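Local structure of dinoflagellate luciferase (Lingulodinium polyedrum, 1VPR) at residues L106-F111 against C272-R277; P144-L149 against I261-E266; H236-P241 against G250-P255. The protein catalyses the oxidation of dinoflagellate luciferin by O2 with emission of blue light, this chain being the third of its three homologous luciferase domains. All coordinates share one frame; numbering follows the deposited sequence.

Interaction 1: L106-F111 against C272-R277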
# COMPACT_ATOMS: atom_id res chain seq x y z
N LEU A 106 13.57 -13.62 6.40
CA LEU A 106 13.07 -12.29 6.04
C LEU A 106 14.13 -11.37 5.45
O LEU A 106 15.32 -11.49 5.75
CB LEU A 106 12.44 -11.61 7.24
CG LEU A 106 11.14 -12.24 7.65
CD1 LEU A 106 10.77 -11.71 9.02
CD2 LEU A 106 10.06 -11.91 6.63
N CYS A 107 13.66 -10.45 4.61
CA CYS A 107 14.49 -9.47 3.92
C CYS A 107 15.29 -8.63 4.90
O CYS A 107 15.01 -8.61 6.10
CB CYS A 107 13.61 -8.54 3.07
SG CYS A 107 12.32 -7.69 4.07
N PHE A 108 16.28 -7.93 4.36
CA PHE A 108 17.16 -7.04 5.13
C PHE A 108 17.82 -7.79 6.29
O PHE A 108 18.08 -7.20 7.34
CB PHE A 108 16.37 -5.84 5.68
CG PHE A 108 15.96 -4.83 4.62
CD1 PHE A 108 14.68 -4.87 4.08
CD2 PHE A 108 16.86 -3.86 4.16
CE1 PHE A 108 14.30 -3.95 3.09
CE2 PHE A 108 16.49 -2.94 3.17
CZ PHE A 108 15.19 -2.99 2.64
N ASN A 109 18.11 -9.07 6.08
CA ASN A 109 18.71 -9.91 7.11
C ASN A 109 17.82 -9.91 8.34
O ASN A 109 18.27 -9.68 9.46
CB ASN A 109 20.11 -9.41 7.46
CG ASN A 109 21.10 -9.69 6.36
OD1 ASN A 109 21.18 -10.83 5.87
ND2 ASN A 109 21.86 -8.68 5.95
N ASN A 110 16.53 -10.17 8.10
CA ASN A 110 15.52 -10.19 9.14
C ASN A 110 15.42 -8.83 9.79
O ASN A 110 15.26 -8.71 11.01
CB ASN A 110 15.83 -11.23 10.20
CG ASN A 110 15.73 -12.61 9.66
OD1 ASN A 110 14.67 -13.02 9.14
ND2 ASN A 110 16.82 -13.37 9.75
N PHE A 111 15.50 -7.82 8.93
CA PHE A 111 15.42 -6.44 9.34
C PHE A 111 16.55 -5.99 10.28
O PHE A 111 16.45 -4.93 10.90
CB PHE A 111 14.05 -6.18 9.96
CG PHE A 111 12.89 -6.45 9.01
CD1 PHE A 111 12.01 -7.49 9.24
CD2 PHE A 111 12.69 -5.63 7.91
CE1 PHE A 111 10.91 -7.71 8.39
CE2 PHE A 111 11.59 -5.85 7.04
CZ PHE A 111 10.70 -6.89 7.30
N CYS A 272 11.75 5.00 7.89
CA CYS A 272 11.86 4.17 6.68
C CYS A 272 11.28 2.80 7.02
O CYS A 272 11.90 2.03 7.75
CB CYS A 272 13.33 4.01 6.27
SG CYS A 272 13.62 3.07 4.72
N PHE A 273 10.08 2.50 6.51
CA PHE A 273 9.46 1.19 6.75
C PHE A 273 10.06 0.24 5.73
O PHE A 273 10.13 0.55 4.54
CB PHE A 273 7.93 1.24 6.54
CG PHE A 273 7.17 1.95 7.64
CD1 PHE A 273 7.18 3.33 7.71
CD2 PHE A 273 6.45 1.23 8.59
CE1 PHE A 273 6.48 4.00 8.71
CE2 PHE A 273 5.75 1.87 9.60
CZ PHE A 273 5.76 3.27 9.66
N ARG A 274 10.48 -0.93 6.18
CA ARG A 274 11.06 -1.87 5.24
C ARG A 274 10.07 -2.99 5.09
O ARG A 274 9.39 -3.35 6.04
CB ARG A 274 12.43 -2.29 5.74
CG ARG A 274 13.45 -1.16 5.59
CD ARG A 274 14.81 -1.53 6.20
NE ARG A 274 14.66 -1.79 7.62
CZ ARG A 274 15.59 -2.34 8.38
NH1 ARG A 274 16.76 -2.67 7.84
NH2 ARG A 274 15.34 -2.59 9.67
N ILE A 275 9.99 -3.57 3.90
CA ILE A 275 8.93 -4.54 3.66
C ILE A 275 9.20 -5.58 2.60
O ILE A 275 10.05 -5.38 1.73
CB ILE A 275 7.66 -3.71 3.27
CG1 ILE A 275 6.45 -4.61 2.97
CG2 ILE A 275 7.97 -2.84 2.01
CD1 ILE A 275 5.21 -3.76 2.63
N GLU A 276 8.53 -6.72 2.72
CA GLU A 276 8.62 -7.76 1.70
C GLU A 276 7.24 -8.35 1.48
O GLU A 276 6.37 -8.30 2.37
CB GLU A 276 9.59 -8.90 2.09
CG GLU A 276 9.19 -9.76 3.29
CD GLU A 276 9.81 -11.14 3.21
OE1 GLU A 276 11.06 -11.22 3.27
OE2 GLU A 276 9.06 -12.14 3.05
N ARG A 277 7.03 -8.88 0.27
CA ARG A 277 5.80 -9.61 -0.05
C ARG A 277 6.31 -10.85 -0.74
O ARG A 277 7.11 -10.75 -1.67
CB ARG A 277 4.88 -8.87 -1.02
CG ARG A 277 4.02 -7.77 -0.36
CD ARG A 277 3.36 -6.88 -1.41
NE ARG A 277 2.38 -5.98 -0.78
CZ ARG A 277 1.77 -4.98 -1.41
NH1 ARG A 277 2.03 -4.75 -2.68
NH2 ARG A 277 0.92 -4.20 -0.74
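Arg274 climbs from strand 271-282 between Phe108 and Phe111; its carbon chain packs on Phe108 and its guanidinium turns to polar partners. CB lies 3.6 Å from Phe108 CE1, and CG continues past CE1 and CZ of the same ring. CD then stands over the ring centre, 3.6 Å from the Phe108 centroid, a CH-pi contact. A bend at chi3 (-61°) turns the guanidinium off the ring, so its cation-pi attraction to Phe108 is at most weak. NH2 donates to Phe111 O at 2.9 Å, tilted from both the carbonyl and guanidinium planes, and also pairs with Glu293; NH1 bonds to Asp113 O. An alanine here is likely to deprive Phe111 O, Asp113 O and Glu293 of this guanidinium partner and to uncover the Phe108 face that CD now fills.

Glu276, two residues on, makes the second polar tie. Its OE1 accepts Cys107 N at 3.0 Å, on the anti side of the carboxylate. Cys107 SG packs 3.6 Å from Glu276 CB, and Leu106 CD2 comes within 3.5 Å of Glu276 CD. Salt bridges to Arg259 and Arg278 probably keep this buried carboxylate ionised.

Residues Phe108 to Phe111 all have positive phi (55° to 62°), and with Phe111 N bonded to Cys107 O they form a short left-handed helical turn. This turn lies against one face of the sheet that forms the calycin beta barrel, with Leu106 and Phe111 reaching strands 285-294 and 297-307 while Cys107 and Phe108 rest on Ile261 of strand 259-266.

Interaction 2: P144-L149 against I261-E266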
# COMPACT_ATOMS: atom_id res chain seq x y z
N PRO A 144 17.81 8.46 1.57
CA PRO A 144 18.80 7.39 1.69
C PRO A 144 18.18 6.07 1.23
O PRO A 144 17.02 5.80 1.54
CB PRO A 144 19.11 7.36 3.20
CG PRO A 144 18.87 8.76 3.64
CD PRO A 144 17.59 9.10 2.87
N TRP A 145 18.92 5.26 0.48
CA TRP A 145 18.43 3.93 0.10
C TRP A 145 18.74 3.10 1.35
O TRP A 145 19.76 3.33 2.00
CB TRP A 145 19.20 3.36 -1.09
CG TRP A 145 18.85 3.99 -2.42
CD1 TRP A 145 19.46 5.06 -3.01
CD2 TRP A 145 17.80 3.58 -3.31
NE1 TRP A 145 18.87 5.34 -4.22
CE2 TRP A 145 17.84 4.44 -4.43
CE3 TRP A 145 16.84 2.56 -3.28
CZ2 TRP A 145 16.95 4.32 -5.51
CZ3 TRP A 145 15.95 2.44 -4.35
CH2 TRP A 145 16.01 3.31 -5.45
N PRO A 146 17.86 2.15 1.73
CA PRO A 146 18.17 1.36 2.93
C PRO A 146 19.20 0.27 2.71
O PRO A 146 19.03 -0.59 1.85
CB PRO A 146 16.80 0.80 3.33
CG PRO A 146 16.11 0.62 1.99
CD PRO A 146 16.48 1.91 1.27
N ALA A 147 20.27 0.30 3.50
CA ALA A 147 21.33 -0.71 3.42
C ALA A 147 20.74 -2.12 3.33
O ALA A 147 19.79 -2.43 4.06
CB ALA A 147 22.23 -0.63 4.68
N GLY A 148 21.29 -2.96 2.46
CA GLY A 148 20.78 -4.33 2.34
C GLY A 148 19.69 -4.52 1.30
O GLY A 148 19.22 -5.63 1.09
N LEU A 149 19.26 -3.44 0.65
CA LEU A 149 18.24 -3.60 -0.38
C LEU A 149 18.89 -4.19 -1.62
O LEU A 149 19.90 -3.69 -2.10
CB LEU A 149 17.60 -2.25 -0.74
CG LEU A 149 16.48 -2.31 -1.79
CD1 LEU A 149 15.26 -2.98 -1.19
CD2 LEU A 149 16.14 -0.89 -2.26
N ILE A 261 10.88 -7.06 -2.45
CA ILE A 261 11.50 -6.44 -1.27
C ILE A 261 11.53 -4.94 -1.52
O ILE A 261 11.93 -4.47 -2.59
CB ILE A 261 12.95 -6.94 -1.04
CG1 ILE A 261 12.93 -8.45 -0.80
CG2 ILE A 261 13.56 -6.23 0.18
CD1 ILE A 261 14.31 -9.06 -0.67
N GLY A 262 11.10 -4.16 -0.54
CA GLY A 262 11.06 -2.72 -0.74
C GLY A 262 11.09 -1.93 0.54
O GLY A 262 11.38 -2.46 1.62
N PHE A 263 10.78 -0.66 0.44
CA PHE A 263 10.78 0.19 1.62
C PHE A 263 9.93 1.39 1.28
O PHE A 263 9.73 1.68 0.09
CB PHE A 263 12.20 0.67 1.94
CG PHE A 263 12.79 1.51 0.87
CD1 PHE A 263 13.37 0.92 -0.26
CD2 PHE A 263 12.72 2.90 0.95
CE1 PHE A 263 13.89 1.71 -1.28
CE2 PHE A 263 13.23 3.70 -0.08
CZ PHE A 263 13.81 3.12 -1.17
N PHE A 264 9.44 2.07 2.31
CA PHE A 264 8.64 3.27 2.12
C PHE A 264 9.04 4.29 3.16
O PHE A 264 9.04 3.99 4.34
CB PHE A 264 7.13 2.99 2.28
CG PHE A 264 6.55 2.16 1.19
CD1 PHE A 264 6.64 0.79 1.23
CD2 PHE A 264 6.00 2.77 0.07
CE1 PHE A 264 6.20 0.01 0.16
CE2 PHE A 264 5.56 2.01 -1.00
CZ PHE A 264 5.66 0.63 -0.96
N TRP A 265 9.38 5.49 2.70
CA TRP A 265 9.74 6.58 3.58
C TRP A 265 8.47 7.32 3.94
O TRP A 265 7.82 7.87 3.05
CB TRP A 265 10.68 7.56 2.89
CG TRP A 265 12.12 7.15 2.89
CD1 TRP A 265 12.81 6.62 1.85
CD2 TRP A 265 13.04 7.24 3.99
NE1 TRP A 265 14.12 6.36 2.22
CE2 TRP A 265 14.28 6.74 3.53
CE3 TRP A 265 12.94 7.70 5.31
CZ2 TRP A 265 15.42 6.69 4.35
CZ3 TRP A 265 14.08 7.64 6.13
CH2 TRP A 265 15.29 7.15 5.64
N GLU A 266 8.13 7.34 5.22
CA GLU A 266 6.94 8.05 5.70
C GLU A 266 7.49 9.44 6.03
O GLU A 266 8.13 9.64 7.08
CB GLU A 266 6.41 7.35 6.95
CG GLU A 266 5.16 7.97 7.57
CD GLU A 266 4.72 7.20 8.81
OE1 GLU A 266 5.45 7.28 9.82
OE2 GLU A 266 3.66 6.52 8.76
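Pro146 lies over the Phe263 ring, its CD 3.5 Å from the ring centroid and only 8° off the normal, a CH-pi contact over the face. Phe263 CG sits between its backbone N and carbonyl carbon (chi1 63°), which carries the ring up to the proline. Around the ring, Leu149 CD2 reaches Phe263 CE1 at 3.6 Å, and Trp145 CE3 meets the same CE1 at 3.7 Å, the two aromatic planes being oblique. Leu149 CD1 extends the apolar surface to Ile261 CG2.

At the other end of the segment, Trp265 NE1 donates to Pro144 O at 3.0 Å. The acceptor lies close to the indole plane and the donor lies in the carbonyl plane, while Pro144 CD packs 3.6 Å from Trp265 CZ2.

Farther out, a type II turn from Pro146 to Leu149, with positive phi at Gly148, returns Leu149 to the strand. Trp145 stacks on Tyr339 and bonds through its backbone to Pro332, while Phe108 backs Pro146 and Leu149. The loop is thus held to barrel strand 259-266 mainly by apolar contacts, and the indole N-H supplies the one hydrogen bond between the segments, bent at 139°.

Interaction 3: H236-P241 against G250-P255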
# COMPACT_ATOMS: atom_id res chain seq x y z
N HIS A 236 12.41 1.51 -8.93
CA HIS A 236 12.03 2.90 -9.17
C HIS A 236 11.01 3.42 -8.18
O HIS A 236 10.09 2.72 -7.80
CB HIS A 236 11.52 3.05 -10.61
CG HIS A 236 12.57 2.82 -11.65
ND1 HIS A 236 13.39 3.83 -12.12
CD2 HIS A 236 12.98 1.68 -12.28
CE1 HIS A 236 14.24 3.33 -13.00
NE2 HIS A 236 14.02 2.03 -13.11
N TYR A 237 11.19 4.67 -7.76
CA TYR A 237 10.33 5.30 -6.78
C TYR A 237 8.91 5.61 -7.25
O TYR A 237 8.64 5.76 -8.45
CB TYR A 237 10.94 6.64 -6.32
CG TYR A 237 11.76 6.58 -5.05
CD1 TYR A 237 13.14 6.44 -5.10
CD2 TYR A 237 11.15 6.66 -3.81
CE1 TYR A 237 13.90 6.40 -3.93
CE2 TYR A 237 11.89 6.62 -2.64
CZ TYR A 237 13.26 6.48 -2.72
OH TYR A 237 13.98 6.44 -1.56
N PHE A 238 8.00 5.67 -6.30
CA PHE A 238 6.65 6.08 -6.60
C PHE A 238 6.15 6.75 -5.35
O PHE A 238 6.69 6.58 -4.25
CB PHE A 238 5.75 4.92 -7.12
CG PHE A 238 5.56 3.79 -6.15
CD1 PHE A 238 4.37 3.67 -5.44
CD2 PHE A 238 6.53 2.80 -6.01
CE1 PHE A 238 4.15 2.57 -4.60
CE2 PHE A 238 6.32 1.71 -5.18
CZ PHE A 238 5.12 1.59 -4.47
N TYR A 239 5.12 7.55 -5.52
CA TYR A 239 4.56 8.33 -4.44
C TYR A 239 3.20 7.77 -4.01
O TYR A 239 2.33 7.52 -4.85
CB TYR A 239 4.42 9.76 -4.95
CG TYR A 239 3.55 10.66 -4.10
CD1 TYR A 239 3.76 10.75 -2.72
CD2 TYR A 239 2.53 11.43 -4.67
CE1 TYR A 239 2.99 11.59 -1.92
CE2 TYR A 239 1.74 12.27 -3.88
CZ TYR A 239 1.98 12.34 -2.50
OH TYR A 239 1.26 13.19 -1.69
N GLU A 240 3.04 7.56 -2.71
CA GLU A 240 1.78 7.08 -2.17
C GLU A 240 1.10 8.09 -1.25
O GLU A 240 1.49 8.24 -0.09
CB GLU A 240 1.98 5.78 -1.38
CG GLU A 240 2.29 4.56 -2.23
CD GLU A 240 1.03 3.90 -2.79
OE1 GLU A 240 0.01 4.61 -3.02
OE2 GLU A 240 1.08 2.67 -3.01
N PRO A 241 0.12 8.86 -1.77
CA PRO A 241 -0.55 9.80 -0.86
C PRO A 241 -1.51 8.95 -0.03
O PRO A 241 -2.13 8.02 -0.57
CB PRO A 241 -1.29 10.75 -1.80
CG PRO A 241 -1.43 9.94 -3.08
CD PRO A 241 -0.11 9.23 -3.17
N GLY A 250 8.23 5.48 -1.89
CA GLY A 250 8.80 4.16 -1.71
C GLY A 250 9.20 3.49 -3.00
O GLY A 250 9.00 4.05 -4.07
N VAL A 251 9.73 2.28 -2.87
CA VAL A 251 10.22 1.51 -3.99
C VAL A 251 9.99 0.03 -3.75
O VAL A 251 10.12 -0.42 -2.62
CB VAL A 251 11.78 1.68 -4.15
CG1 VAL A 251 12.31 0.66 -5.14
CG2 VAL A 251 12.13 3.10 -4.60
N TRP A 252 9.66 -0.72 -4.81
CA TRP A 252 9.55 -2.17 -4.71
C TRP A 252 10.64 -2.67 -5.64
O TRP A 252 10.84 -2.12 -6.74
CB TRP A 252 8.23 -2.74 -5.28
CG TRP A 252 7.07 -2.70 -4.38
CD1 TRP A 252 5.92 -1.99 -4.57
CD2 TRP A 252 6.89 -3.42 -3.16
NE1 TRP A 252 5.04 -2.22 -3.55
CE2 TRP A 252 5.61 -3.10 -2.67
CE3 TRP A 252 7.71 -4.30 -2.43
CZ2 TRP A 252 5.11 -3.64 -1.48
CZ3 TRP A 252 7.21 -4.83 -1.25
CH2 TRP A 252 5.92 -4.50 -0.79
N VAL A 253 11.35 -3.70 -5.21
CA VAL A 253 12.37 -4.33 -6.04
C VAL A 253 11.86 -5.77 -6.19
O VAL A 253 11.30 -6.34 -5.25
CB VAL A 253 13.76 -4.34 -5.37
CG1 VAL A 253 14.80 -4.98 -6.35
CG2 VAL A 253 14.18 -2.88 -5.00
N LEU A 254 12.04 -6.35 -7.37
CA LEU A 254 11.60 -7.72 -7.64
C LEU A 254 12.89 -8.49 -8.00
O LEU A 254 13.15 -8.79 -9.16
CB LEU A 254 10.60 -7.71 -8.81
CG LEU A 254 9.13 -7.34 -8.57
CD1 LEU A 254 8.99 -6.12 -7.67
CD2 LEU A 254 8.47 -7.07 -9.92
N PRO A 255 13.68 -8.86 -6.99
CA PRO A 255 14.95 -9.57 -7.16
C PRO A 255 14.86 -11.07 -7.32
O PRO A 255 15.86 -11.72 -7.65
CB PRO A 255 15.66 -9.22 -5.87
CG PRO A 255 14.51 -9.43 -4.87
CD PRO A 255 13.37 -8.70 -5.56
O HOH W 1 9.00 0.28 -7.50
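Gly250 O accepts a hydrogen bond from Phe238 N at 2.9 Å, nearly along the C=O axis, and also receives a weaker CA-H...O contact from Tyr237 CA at 3.3 Å. This is the antiparallel beta hairpin of strands 237-241 and 247-253, at one end of the strand order in the calycin barrel sheet. Gly250 N returns the bond to Phe238 O at 3.0 Å, also fairly straight (161° at the hydrogen), so Phe238 and Gly250 form a hydrogen-bonded pair.

The short segments run at 130°, well off antiparallel, and beyond Tyr237 and Val251 a water spans them, donating to His236 O at 2.7 Å and accepting from Trp252 N at 2.9 Å. Asp321 hydrogen-bonds both His236 ND1 and Tyr237 N.

On one face of the hairpin, Phe238 CZ meets Trp252 CD1 at 3.7 Å. Their planes are only 21° apart but slid so far that the rings barely overlap. Trp232 contacts both rings, stacking on Phe238, and Lys260 makes a cation-pi contact with Trp252. Tyr237 and Val251 lie on the opposite face of the hairpin, next to Trp145, Phe263 and Trp265. The two side chains cross there at about a right angle, with one methyl, Val251 CG2, directly over the Tyr237 ring, 3.5 Å from its centroid.

From the N terminus, the chain first lays down the 106-111 turn, then the 144-149 loop, then strand 237-241, and the partners arrive in reverse order: 250-255, 261-266 and 272-277. Interaction 3 therefore closes the shortest loop, a hairpin; interaction 2 encloses it, and interaction 1 encloses both, with no crossing. The three later segments lie on successive antiparallel strands, linked by backbone bonds probably running from Val253 N to Ile261 O and from Gly262 N to Ile275 O. Interactions 1 and 2 thus bring segments that precede the barrel strand 163-169 onto neighbouring barrel strands, and Phe108 packing on Ala147 joins those two earlier segments.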